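Local coordinates for protein GTPase subunit of restriction endonuclease (Thermococcus gammatolerans, PDB 6P0F) that probably recognises modified DNA through its YTH-like N-terminal domain, serving as the targeting part of the GTPase subunit of an McrBC-type restriction endonuclease, at residues A[50-55]-A[124-129]; A[69-74]-A[95-100]. All blocks are in the same frame, centred on the assembly; numbering follows the deposited sequence.

Contact 1: A[50-55]-A[124-129]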
ATOM      1  N   CYS A  50     -12.693  -7.124  -1.698  1.00 19.57           N
ATOM      2  CA  CYS A  50     -11.789  -6.229  -2.400  1.00 19.39           C
ATOM      3  C   CYS A  50     -10.823  -5.569  -1.425  1.00 20.55           C
ATOM      4  O   CYS A  50     -11.206  -5.168  -0.326  1.00 19.39           O
ATOM      5  CB  CYS A  50     -12.541  -5.123  -3.143  1.00 20.48           C
ATOM      6  SG  CYS A  50     -13.785  -5.720  -4.311  1.00 23.00           S
ATOM      7  N   TYR A  51      -9.577  -5.428  -1.858  1.00 16.94           N
ATOM      8  CA  TYR A  51      -8.538  -4.786  -1.062  1.00 15.66           C
ATOM      9  C   TYR A  51      -7.977  -3.622  -1.857  1.00 18.78           C
ATOM     10  O   TYR A  51      -7.597  -3.788  -3.012  1.00 18.98           O
ATOM     11  CB  TYR A  51      -7.401  -5.755  -0.735  1.00 18.10           C
ATOM     12  CG  TYR A  51      -7.855  -6.941   0.069  1.00 18.24           C
ATOM     13  CD1 TYR A  51      -8.003  -6.844   1.442  1.00 17.81           C
ATOM     14  CD2 TYR A  51      -8.162  -8.134  -0.546  1.00 22.18           C
ATOM     15  CE1 TYR A  51      -8.456  -7.898   2.189  1.00 19.14           C
ATOM     16  CE2 TYR A  51      -8.605  -9.228   0.204  1.00 22.27           C
ATOM     17  CZ  TYR A  51      -8.739  -9.093   1.575  1.00 24.90           C
ATOM     18  OH  TYR A  51      -9.171 -10.138   2.366  1.00 27.59           O
ATOM     19  N   PHE A  52      -7.880  -2.451  -1.241  1.00 18.12           N
ATOM     20  CA  PHE A  52      -7.384  -1.315  -2.001  1.00 17.97           C
ATOM     21  C   PHE A  52      -6.881  -0.230  -1.054  1.00 19.41           C
ATOM     22  O   PHE A  52      -7.263  -0.165   0.114  1.00 18.11           O
ATOM     23  CB  PHE A  52      -8.465  -0.768  -2.957  1.00 16.58           C
ATOM     24  CG  PHE A  52      -9.714  -0.216  -2.276  1.00 16.10           C
ATOM     25  CD1 PHE A  52     -10.714  -1.064  -1.837  1.00 19.57           C
ATOM     26  CD2 PHE A  52      -9.890   1.146  -2.100  1.00 21.31           C
ATOM     27  CE1 PHE A  52     -11.850  -0.544  -1.216  1.00 21.40           C
ATOM     28  CE2 PHE A  52     -11.023   1.640  -1.497  1.00 21.58           C
ATOM     29  CZ  PHE A  52     -11.978   0.794  -1.040  1.00 23.18           C
ATOM     30  N   TRP A  53      -6.006   0.608  -1.594  1.00 19.02           N
ATOM     31  CA  TRP A  53      -5.418   1.734  -0.890  1.00 19.36           C
ATOM     32  C   TRP A  53      -5.504   2.938  -1.815  1.00 21.11           C
ATOM     33  O   TRP A  53      -5.734   2.799  -3.010  1.00 22.39           O
ATOM     34  CB  TRP A  53      -3.977   1.425  -0.491  1.00 18.56           C
ATOM     35  CG  TRP A  53      -3.378   2.493   0.376  1.00 20.04           C
ATOM     36  CD1 TRP A  53      -2.287   3.273   0.102  1.00 22.12           C
ATOM     37  CD2 TRP A  53      -3.870   2.930   1.654  1.00 19.24           C
ATOM     38  NE1 TRP A  53      -2.081   4.178   1.125  1.00 22.70           N
ATOM     39  CE2 TRP A  53      -3.020   3.966   2.099  1.00 23.19           C
ATOM     40  CE3 TRP A  53      -4.939   2.546   2.454  1.00 21.68           C
ATOM     41  CZ2 TRP A  53      -3.231   4.631   3.320  1.00 22.25           C
ATOM     42  CZ3 TRP A  53      -5.122   3.192   3.676  1.00 24.85           C
ATOM     43  CH2 TRP A  53      -4.253   4.205   4.095  1.00 24.13           C
ATOM     44  N   GLY A  54      -5.442   4.137  -1.245  1.00 21.03           N
ATOM     45  CA  GLY A  54      -5.607   5.331  -2.042  1.00 22.46           C
ATOM     46  C   GLY A  54      -4.620   6.397  -1.599  1.00 24.94           C
ATOM     47  O   GLY A  54      -4.216   6.447  -0.436  1.00 22.70           O
ATOM     48  N   ARG A  55      -4.251   7.249  -2.551  1.00 26.00           N
ATOM     49  CA  ARG A  55      -3.294   8.324  -2.296  1.00 27.40           C
ATOM     50  C   ARG A  55      -3.775   9.590  -2.983  1.00 28.06           C
ATOM     51  O   ARG A  55      -4.631   9.545  -3.865  1.00 26.23           O
ATOM     52  CB  ARG A  55      -1.899   7.980  -2.811  1.00 25.69           C
ATOM     53  CG  ARG A  55      -1.261   6.785  -2.137  1.00 30.60           C
ATOM     54  CD  ARG A  55       0.164   6.568  -2.628  1.00 33.21           C
ATOM     55  NE  ARG A  55       0.997   7.706  -2.280  1.00 37.20           N
ATOM     56  CZ  ARG A  55       1.502   8.540  -3.174  1.00 41.28           C
ATOM     57  NH1 ARG A  55       1.268   8.354  -4.471  1.00 39.63           N
ATOM     58  NH2 ARG A  55       2.244   9.552  -2.771  1.00 39.60           N
ATOM     59  N   LEU A 124      -6.334   5.270  -6.596  1.00 24.75           N
ATOM     60  CA  LEU A 124      -6.529   3.979  -5.961  1.00 23.47           C
ATOM     61  C   LEU A 124      -5.617   2.918  -6.552  1.00 21.60           C
ATOM     62  O   LEU A 124      -5.373   2.879  -7.764  1.00 25.18           O
ATOM     63  CB  LEU A 124      -7.985   3.512  -6.115  1.00 21.15           C
ATOM     64  CG  LEU A 124      -9.114   4.468  -5.742  1.00 22.17           C
ATOM     65  CD1 LEU A 124     -10.455   3.747  -5.909  1.00 24.76           C
ATOM     66  CD2 LEU A 124      -8.937   4.957  -4.323  1.00 25.34           C
HETATM   67  N   MSE A 125      -5.196   2.000  -5.694  1.00 19.78           N
HETATM   68  CA  MSE A 125      -4.468   0.801  -6.126  1.00 20.35           C
HETATM   69  C   MSE A 125      -5.217  -0.401  -5.546  1.00 22.99           C
HETATM   70  O   MSE A 125      -5.489  -0.431  -4.340  1.00 20.98           O
HETATM   71  CB  MSE A 125      -3.019   0.815  -5.657  1.00 22.25           C
HETATM   72  CG  MSE A 125      -2.877   0.795  -4.140  1.00 24.44           C
HETATM   73 SE   MSE A 125      -1.032   1.291  -3.623  1.00 32.09          SE
HETATM   74  CE  MSE A 125      -1.081   2.941  -4.491  1.00 26.12           C
ATOM     75  N   PHE A 126      -5.537  -1.383  -6.381  1.00 18.59           N
ATOM     76  CA  PHE A 126      -6.232  -2.589  -5.955  1.00 17.74           C
ATOM     77  C   PHE A 126      -5.247  -3.748  -5.831  1.00 21.14           C
ATOM     78  O   PHE A 126      -4.312  -3.860  -6.625  1.00 22.64           O
ATOM     79  CB  PHE A 126      -7.356  -2.946  -6.943  1.00 18.70           C
ATOM     80  CG  PHE A 126      -8.590  -2.105  -6.776  1.00 18.96           C
ATOM     81  CD1 PHE A 126      -8.640  -0.835  -7.309  1.00 21.92           C
ATOM     82  CD2 PHE A 126      -9.681  -2.571  -6.041  1.00 20.24           C
ATOM     83  CE1 PHE A 126      -9.758  -0.015  -7.116  1.00 22.00           C
ATOM     84  CE2 PHE A 126     -10.777  -1.770  -5.850  1.00 23.43           C
ATOM     85  CZ  PHE A 126     -10.807  -0.478  -6.398  1.00 23.40           C
ATOM     86  N   PHE A 127      -5.475  -4.610  -4.834  1.00 18.12           N
ATOM     87  CA  PHE A 127      -4.702  -5.827  -4.601  1.00 21.01           C
ATOM     88  C   PHE A 127      -5.625  -7.040  -4.660  1.00 20.69           C
ATOM     89  O   PHE A 127      -6.618  -7.096  -3.927  1.00 22.17           O
ATOM     90  CB  PHE A 127      -4.018  -5.790  -3.229  1.00 20.02           C
ATOM     91  CG  PHE A 127      -3.093  -4.643  -3.044  1.00 17.96           C
ATOM     92  CD1 PHE A 127      -3.562  -3.427  -2.564  1.00 19.62           C
ATOM     93  CD2 PHE A 127      -1.752  -4.761  -3.346  1.00 23.47           C
ATOM     94  CE1 PHE A 127      -2.720  -2.364  -2.396  1.00 21.89           C
ATOM     95  CE2 PHE A 127      -0.898  -3.689  -3.187  1.00 21.45           C
ATOM     96  CZ  PHE A 127      -1.382  -2.490  -2.699  1.00 21.38           C
ATOM     97  N   LYS A 128      -5.286  -8.035  -5.485  1.00 22.81           N
ATOM     98  CA  LYS A 128      -6.199  -9.173  -5.625  1.00 23.87           C
ATOM     99  C   LYS A 128      -6.214 -10.027  -4.361  1.00 27.48           C
ATOM    100  O   LYS A 128      -7.283 -10.441  -3.896  1.00 32.09           O
ATOM    101  CB  LYS A 128      -5.833 -10.034  -6.826  1.00 27.17           C
ATOM    102  CG  LYS A 128      -6.813 -11.185  -7.022  1.00 32.44           C
ATOM    103  CD  LYS A 128      -7.251 -11.298  -8.450  1.00 45.53           C
ATOM    104  CE  LYS A 128      -6.081 -11.533  -9.346  1.00 34.00           C
ATOM    105  NZ  LYS A 128      -6.506 -12.214 -10.625  1.00 41.07           N
ATOM    106  N   LYS A 129      -5.036 -10.332  -3.813  1.00 29.53           N
ATOM    107  CA  LYS A 129      -4.929 -11.036  -2.536  1.00 30.33           C
ATOM    108  C   LYS A 129      -4.599 -10.007  -1.466  1.00 27.67           C
ATOM    109  O   LYS A 129      -3.875  -9.045  -1.739  1.00 28.73           O
ATOM    110  CB  LYS A 129      -3.860 -12.131  -2.578  1.00 35.20           C
ATOM    111  CG  LYS A 129      -4.051 -13.163  -3.711  1.00 46.70           C
ATOM    112  CD  LYS A 129      -5.216 -14.126  -3.447  1.00 56.00           C
ATOM    113  CE  LYS A 129      -5.381 -15.123  -4.595  1.00 55.64           C
ATOM    114  NZ  LYS A 129      -6.534 -16.040  -4.387  1.00 61.54           N
TER
HETATM  115  O   HOH W   1      -9.155  -6.254  -4.576  1.00 27.41           O
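Trp-53 and Met-125 face each other as an antiparallel hydrogen-bonded pair. Trp-53 N gives to Met-125 O at 3.0 Å, and Met-125 N returns a bond of 2.9 Å to Trp-53 O. Further along, Phe-127 N reaches Tyr-51 O at 2.9 Å with an N-H...O angle of 173°. A water accepts from Tyr-51 N and donates to Phe-127 O, so it bridges the two backbones. Between Trp-53 and Tyr-51, Phe-52 forms a non-hydrogen-bonded pair with Phe-126, and Phe-52 CA makes a CA-H...O contact with Met-125 O. Gly-54 and Leu-124 pair in the same way on the far side of Trp-53.

The face carrying Phe-52, Phe-126 and Leu-124 holds an aromatic pair. The two rings run out from the sheet together, and Phe-52 CB sits over the Phe-126 ring, 3.9 Å from its centroid, in a CH-pi contact. The ring planes are 25° apart but offset, with centroids 5.3 Å apart and little overlap. The Phe-52 ring also meets that of Trp-115.

On the other face the selenium of Met-125, a selenomethionine, lies at the edge of the Trp-53 indole in a Met-aromatic contact. Their stems touch, Trp-53 CB to Met-125 CG, at 3.9 Å. The indole runs on to strand 5-11 and helix 15-26.

This two-faced antiparallel pairing, with strand axes at 159°, belongs to the central mixed sheet of the YTH-like domain.

Contact 2: A[69-74]-A[95-100]; sequences DMVLFY and GIICET
Gly-95, Asp-69 and Ile-97 have the most surface buried here, and the backbone of each takes part in the bonding. Gly-95 forms an antiparallel hydrogen-bonded pair with Val-71. Gly-95 N lies 2.9 Å from Val-71 O, in the plane of that carbonyl, whereas Gly-95 O accepts from Val-71 N, which is tilted 28° from the Gly-95 carbonyl plane. The same oxygen also receives a CA-H...O contact from Met-70.

Asp-69, just before strand 70-74, contributes its backbone. Ile-97 N approaches Asp-69 O nearly along the C=O axis, with a C=O...N angle of 172°, and Ile-96 CA adds a CA-H...O contact to this oxygen. The carboxylate instead serves neighbours outside the pair: OD2 accepts from Asp-66 N and Gln-4 NE2.

Ile-97 sends its longer branch across to segment 69-74. With CG1 anti to the carbonyl carbon (chi1 -62°), this branch passes Asp-69 O, CG1 lying 3.6 Å from that oxygen, and ends with CD1 at 4.0 Å from Val-71 CG2. The Ile-97 and Val-71 side chains cross obliquely. Val-71 also uses its other methyl, placing CG1 3.7 Å above the plane of the Phe-73 ring, over its centre. On the opposite face, Met-70 CG meets Ile-96 CG1 at 4.2 Å, near helix 160-174.

Three nearly straight amide bonds of ordinary length supply the directional part of the contact, and thin aliphatic touches fill in around them. The chemistry thus implies a pairing fixed mainly by the backbone, with the Asp-69 carboxylate turned to partners beyond the two segments.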
ATOM      1  N   ASP A  69       3.349  -3.503  -9.991  1.00 22.24           N
ATOM      2  CA  ASP A  69       4.285  -2.961  -9.019  1.00 21.56           C
ATOM      3  C   ASP A  69       3.989  -3.554  -7.637  1.00 22.64           C
ATOM      4  O   ASP A  69       2.872  -3.999  -7.335  1.00 20.13           O
ATOM      5  CB  ASP A  69       4.202  -1.446  -8.995  1.00 22.44           C
ATOM      6  CG  ASP A  69       4.803  -0.795 -10.244  1.00 25.75           C
ATOM      7  OD1 ASP A  69       5.457  -1.538 -11.043  1.00 25.04           O
ATOM      8  OD2 ASP A  69       4.626   0.438 -10.391  1.00 25.79           O
HETATM    9  N   MSE A  70       4.999  -3.538  -6.788  1.00 21.96           N
HETATM   10  CA  MSE A  70       4.937  -4.136  -5.466  1.00 19.61           C
HETATM   11  C   MSE A  70       4.979  -3.017  -4.428  1.00 21.01           C
HETATM   12  O   MSE A  70       5.666  -2.009  -4.603  1.00 19.21           O
HETATM   13  CB  MSE A  70       6.090  -5.107  -5.287  1.00 23.65           C
HETATM   14  CG  MSE A  70       5.835  -6.335  -6.072  1.00 25.34           C
HETATM   15 SE   MSE A  70       7.463  -7.335  -6.189  1.00 43.96          SE
HETATM   16  CE  MSE A  70       8.101  -7.130  -4.402  1.00 50.39           C
ATOM     17  N   VAL A  71       4.252  -3.223  -3.326  1.00 17.93           N
ATOM     18  CA  VAL A  71       4.169  -2.239  -2.248  1.00 15.63           C
ATOM     19  C   VAL A  71       4.506  -2.928  -0.932  1.00 18.65           C
ATOM     20  O   VAL A  71       3.888  -3.940  -0.572  1.00 19.06           O
ATOM     21  CB  VAL A  71       2.779  -1.592  -2.170  1.00 18.25           C
ATOM     22  CG1 VAL A  71       2.751  -0.651  -0.966  1.00 22.58           C
ATOM     23  CG2 VAL A  71       2.424  -0.839  -3.450  1.00 22.01           C
ATOM     24  N   LEU A  72       5.482  -2.377  -0.212  1.00 18.03           N
ATOM     25  CA  LEU A  72       5.740  -2.734   1.179  1.00 17.01           C
ATOM     26  C   LEU A  72       5.025  -1.690   2.029  1.00 19.32           C
ATOM     27  O   LEU A  72       5.367  -0.508   1.970  1.00 19.65           O
ATOM     28  CB  LEU A  72       7.232  -2.725   1.502  1.00 18.74           C
ATOM     29  CG  LEU A  72       8.001  -3.904   0.899  1.00 17.52           C
ATOM     30  CD1 LEU A  72       9.477  -3.519   0.866  1.00 20.20           C
ATOM     31  CD2 LEU A  72       7.775  -5.197   1.637  1.00 19.14           C
ATOM     32  N   PHE A  73       3.996  -2.104   2.751  1.00 16.23           N
ATOM     33  CA  PHE A  73       3.350  -1.239   3.734  1.00 16.79           C
ATOM     34  C   PHE A  73       4.105  -1.418   5.044  1.00 15.40           C
ATOM     35  O   PHE A  73       4.094  -2.501   5.638  1.00 18.41           O
ATOM     36  CB  PHE A  73       1.879  -1.607   3.911  1.00 18.29           C
ATOM     37  CG  PHE A  73       1.008  -1.256   2.764  1.00 16.52           C
ATOM     38  CD1 PHE A  73       0.551   0.027   2.555  1.00 19.51           C
ATOM     39  CD2 PHE A  73       0.601  -2.257   1.893  1.00 20.62           C
ATOM     40  CE1 PHE A  73      -0.293   0.313   1.494  1.00 20.42           C
ATOM     41  CE2 PHE A  73      -0.254  -1.970   0.824  1.00 20.20           C
ATOM     42  CZ  PHE A  73      -0.696  -0.697   0.632  1.00 19.38           C
ATOM     43  N   TYR A  74       4.783  -0.364   5.495  1.00 18.28           N
ATOM     44  CA  TYR A  74       5.391  -0.327   6.810  1.00 17.27           C
ATOM     45  C   TYR A  74       4.352   0.192   7.797  1.00 17.14           C
ATOM     46  O   TYR A  74       3.724   1.203   7.522  1.00 18.76           O
ATOM     47  CB  TYR A  74       6.586   0.627   6.791  1.00 17.17           C
ATOM     48  CG  TYR A  74       7.873   0.160   6.165  1.00 17.59           C
ATOM     49  CD1 TYR A  74       7.936  -0.975   5.370  1.00 18.47           C
ATOM     50  CD2 TYR A  74       9.037   0.876   6.381  1.00 18.06           C
ATOM     51  CE1 TYR A  74       9.136  -1.385   4.805  1.00 19.21           C
ATOM     52  CE2 TYR A  74      10.248   0.473   5.827  1.00 20.08           C
ATOM     53  CZ  TYR A  74      10.284  -0.642   5.032  1.00 19.20           C
ATOM     54  OH  TYR A  74      11.488  -1.047   4.490  1.00 20.15           O
ATOM     55  N   GLY A  95       2.269  -6.346  -0.847  1.00 20.14           N
ATOM     56  CA  GLY A  95       1.250  -6.547  -1.850  1.00 23.56           C
ATOM     57  C   GLY A  95       1.766  -6.353  -3.257  1.00 22.29           C
ATOM     58  O   GLY A  95       2.813  -5.724  -3.454  1.00 18.70           O
ATOM     59  N   ILE A  96       1.057  -6.910  -4.239  1.00 20.60           N
ATOM     60  CA  ILE A  96       1.320  -6.639  -5.652  1.00 19.80           C
ATOM     61  C   ILE A  96       0.047  -6.076  -6.263  1.00 19.69           C
ATOM     62  O   ILE A  96      -1.056  -6.572  -5.994  1.00 19.96           O
ATOM     63  CB  ILE A  96       1.835  -7.902  -6.384  1.00 19.59           C
ATOM     64  CG1 ILE A  96       2.219  -7.516  -7.812  1.00 25.97           C
ATOM     65  CG2 ILE A  96       0.860  -9.022  -6.315  1.00 25.18           C
ATOM     66  CD1 ILE A  96       3.153  -8.538  -8.487  1.00 28.42           C
ATOM     67  N   ILE A  97       0.192  -4.997  -7.037  1.00 19.43           N
ATOM     68  CA  ILE A  97      -0.957  -4.229  -7.507  1.00 20.73           C
ATOM     69  C   ILE A  97      -1.603  -4.934  -8.696  1.00 22.98           C
ATOM     70  O   ILE A  97      -0.943  -5.256  -9.697  1.00 21.36           O
ATOM     71  CB  ILE A  97      -0.564  -2.791  -7.877  1.00 19.43           C
ATOM     72  CG1 ILE A  97      -0.010  -2.042  -6.638  1.00 23.13           C
ATOM     73  CG2 ILE A  97      -1.768  -2.053  -8.454  1.00 21.60           C
ATOM     74  CD1 ILE A  97       0.456  -0.627  -6.912  1.00 27.92           C
ATOM     75  N   CYS A  98      -2.895  -5.208  -8.569  1.00 19.17           N
ATOM     76  CA  CYS A  98      -3.671  -5.802  -9.655  1.00 19.34           C
ATOM     77  C   CYS A  98      -4.123  -4.755 -10.669  1.00 20.46           C
ATOM     78  O   CYS A  98      -4.141  -5.015 -11.880  1.00 21.39           O
ATOM     79  CB  CYS A  98      -4.872  -6.510  -9.040  1.00 23.96           C
ATOM     80  SG  CYS A  98      -5.942  -7.370 -10.203  1.00 27.01           S
ATOM     81  N   GLU A  99      -4.542  -3.590 -10.188  1.00 20.73           N
ATOM     82  CA  GLU A  99      -5.069  -2.532 -11.031  1.00 19.31           C
ATOM     83  C   GLU A  99      -4.915  -1.206 -10.309  1.00 22.24           C
ATOM     84  O   GLU A  99      -4.884  -1.152  -9.083  1.00 22.71           O
ATOM     85  CB  GLU A  99      -6.553  -2.712 -11.354  1.00 26.13           C
ATOM     86  CG  GLU A  99      -6.855  -3.253 -12.736  1.00 32.71           C
ATOM     87  CD  GLU A  99      -6.422  -2.307 -13.846  1.00 32.89           C
ATOM     88  OE1 GLU A  99      -5.717  -1.314 -13.582  1.00 32.23           O
ATOM     89  OE2 GLU A  99      -6.746  -2.591 -15.005  1.00 39.28           O
ATOM     90  N   THR A 100      -4.857  -0.144 -11.085  1.00 23.59           N
ATOM     91  CA  THR A 100      -4.909   1.206 -10.540  1.00 26.59           C
ATOM     92  C   THR A 100      -6.090   1.912 -11.179  1.00 23.81           C
ATOM     93  O   THR A 100      -6.431   1.670 -12.339  1.00 26.89           O
ATOM     94  CB  THR A 100      -3.627   2.008 -10.788  1.00 27.64           C
ATOM     95  OG1 THR A 100      -3.435   2.176 -12.197  1.00 27.64           O
ATOM     96  CG2 THR A 100      -2.422   1.320 -10.183  1.00 25.59           C
TER

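In the fold
Both contacts are buried antiparallel pairings in the same mixed sheet, their centres about 8 Å apart. Strand 91-102 belongs to contact 2 and strand 123-127 to contact 1, and these are sheet neighbours: Phe-126 O to Cys-98 N and Phe-126 N to Glu-99 O are both 2.8 Å, probable hydrogen bonds at a classic beta bulge. The Phe-73 and Trp-53 rings also meet edge-to-face. Contact 1 buries more surface, 516 against 298 Å², and adds aromatic and selenium contacts to its backbone bonds; contact 2 adds only aliphatic touches between side chains to its own, and has exposed Ile-96 at its margin. Each includes a disulfide cysteine, Cys-50 bonded to Cys-46 and Cys-98 to Cys-45.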